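Local structure of ParM protein (Staphylococcus aureus, 3JS6) at residues Lys132-Lys135 with Leu136-Ser140. The protein is an actin-like plasmid segregation protein that forms filaments and probably uses them to move plasmid copies apart before cell division. Numbering follows the deposited sequence.
Sequences KFEK and LLNKS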
loop_
_atom_site.group_PDB
_atom_site.type_symbol
_atom_site.label_atom_id
_atom_site.label_comp_id
_atom_site.label_asym_id
_atom_site.label_seq_id
_atom_site.Cartn_x
_atom_site.Cartn_y
_atom_site.Cartn_z
ATOM N N LYS A 132 0.467 8.132 17.629
ATOM C CA LYS A 132 1.824 7.607 17.589
ATOM C C LYS A 132 2.380 7.504 16.166
ATOM O O LYS A 132 3.573 7.656 15.968
ATOM C CB LYS A 132 1.877 6.234 18.266
ATOM C CG LYS A 132 1.713 6.325 19.786
ATOM C CD LYS A 132 1.811 4.961 20.480
ATOM C CE LYS A 132 0.715 4.017 20.025
ATOM N NZ LYS A 132 0.765 2.731 20.783
ATOM N N PHE A 133 1.527 7.239 15.180
ATOM C CA PHE A 133 2.013 7.122 13.795
ATOM C C PHE A 133 2.399 8.523 13.324
ATOM O O PHE A 133 3.461 8.721 12.738
ATOM C CB PHE A 133 0.914 6.553 12.909
ATOM C CG PHE A 133 1.357 6.194 11.510
ATOM C CD1 PHE A 133 0.400 5.987 10.517
ATOM C CD2 PHE A 133 2.694 5.982 11.207
ATOM C CE1 PHE A 133 0.761 5.570 9.238
ATOM C CE2 PHE A 133 3.072 5.563 9.937
ATOM C CZ PHE A 133 2.105 5.356 8.951
ATOM N N GLU A 134 1.534 9.500 13.583
ATOM C CA GLU A 134 1.830 10.860 13.174
ATOM C C GLU A 134 3.093 11.338 13.881
ATOM O O GLU A 134 3.848 12.144 13.334
ATOM C CB GLU A 134 0.625 11.787 13.446
ATOM C CG GLU A 134 0.788 12.785 14.583
ATOM C CD GLU A 134 1.779 13.910 14.287
ATOM O OE1 GLU A 134 1.612 14.621 13.263
ATOM O OE2 GLU A 134 2.718 14.086 15.096
ATOM N N LYS A 135 3.343 10.852 15.096
ATOM C CA LYS A 135 4.562 11.257 15.799
ATOM C C LYS A 135 5.815 10.635 15.150
ATOM O O LYS A 135 6.901 11.213 15.164
ATOM C CB LYS A 135 4.496 10.853 17.274
ATOM C CG LYS A 135 3.993 11.946 18.190
ATOM C CD LYS A 135 4.084 11.524 19.658
ATOM C CE LYS A 135 5.511 11.094 20.018
ATOM N NZ LYS A 135 5.657 10.627 21.436
ATOM N N LEU A 136 5.671 9.446 14.587
ATOM C CA LEU A 136 6.806 8.829 13.932
ATOM C C LEU A 136 7.127 9.636 12.661
ATOM O O LEU A 136 8.279 9.905 12.358
ATOM C CB LEU A 136 6.468 7.388 13.532
ATOM C CG LEU A 136 6.372 6.285 14.591
ATOM C CD1 LEU A 136 5.858 4.987 13.938
ATOM C CD2 LEU A 136 7.750 6.054 15.224
ATOM N N LEU A 137 6.082 10.031 11.944
ATOM C CA LEU A 137 6.212 10.743 10.672
ATOM C C LEU A 137 6.625 12.202 10.750
ATOM O O LEU A 137 7.488 12.668 9.998
ATOM C CB LEU A 137 4.884 10.657 9.924
ATOM C CG LEU A 137 4.428 9.231 9.613
ATOM C CD1 LEU A 137 3.001 9.263 9.018
ATOM C CD2 LEU A 137 5.421 8.577 8.648
ATOM N N ASN A 138 6.010 12.922 11.676
ATOM C CA ASN A 138 6.274 14.340 11.802
ATOM C C ASN A 138 7.503 14.741 12.592
ATOM O O ASN A 138 7.393 15.128 13.755
ATOM C CB ASN A 138 5.060 15.040 12.392
ATOM C CG ASN A 138 4.917 16.438 11.881
ATOM O OD1 ASN A 138 5.913 17.107 11.628
ATOM N ND2 ASN A 138 3.679 16.895 11.715
ATOM N N LYS A 139 8.668 14.663 11.942
ATOM C CA LYS A 139 9.931 15.051 12.554
ATOM C C LYS A 139 11.027 15.179 11.512
ATOM O O LYS A 139 10.933 14.627 10.418
ATOM C CB LYS A 139 10.369 14.043 13.626
ATOM C CG LYS A 139 10.743 12.672 13.115
ATOM C CD LYS A 139 11.081 11.744 14.278
ATOM C CE LYS A 139 11.209 10.296 13.812
ATOM N NZ LYS A 139 11.458 9.379 14.943
ATOM N N SER A 140 12.062 15.930 11.858
ATOM C CA SER A 140 13.189 16.123 10.972
ATOM C C SER A 140 14.149 14.987 11.192
ATOM O O SER A 140 14.144 14.379 12.253
ATOM C CB SER A 140 13.911 17.440 11.293
ATOM O OG SER A 140 13.212 18.534 10.733
HETATM O O HOH W 1 7.148 14.056 15.919
#
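Leu137 N and Asn138 N close the last turn of helix 128-137 by bonding back four residues to Phe133 O and Glu134 O, at 3.0 and 2.8 Å, and Leu136 N reaches Lys132 O in the same i to i+4 pattern.

On the buried side, Phe133 and Leu137 pack one turn apart. Methyl CD1 of Leu137 lies over one face of the Phe133 ring, 3.9 Å from the centroid and 14° off the normal, a CH-pi contact. With CG anti to the backbone N (chi1 -171°), the ring lies beside its own carbonyl carbon, toward Leu137 one turn on. CD1 of Leu136 comes obliquely to the same ring, 4.3 Å from CD2 of Phe133. Phe133 and Leu137 both rest on Thr118 of strand 111-120, while Leu136 and Leu137 also touch helix 90-104, which places this helix end between sheet and helix in the actin-like N-terminal domain.

Glu134 and Asn138 make the polar pair. The carboxylate chain bends at chi2, and OE1 comes within 3.4 Å of ND2 of Asn138, a long and weak hydrogen bond with the two planes turned 45° apart. Asn138 leaves helical angles and sits at the centre of an inverse gamma turn, with a weak bond from Lys139 N to Leu137 O. At the helix end, one water donates to Lys135 O, 3.0 Å away; its approach to Asn138 O is doubtfully short.

The chemistry divides the work: the main-chain bonds make the turn, the Leu137 methyl covers one face of the Phe133 ring on its buried side, the Glu134-Asn138 side-chain bond is a weak tie, and the water supplies Lys135 O with a donor where the helix no longer offers an amide.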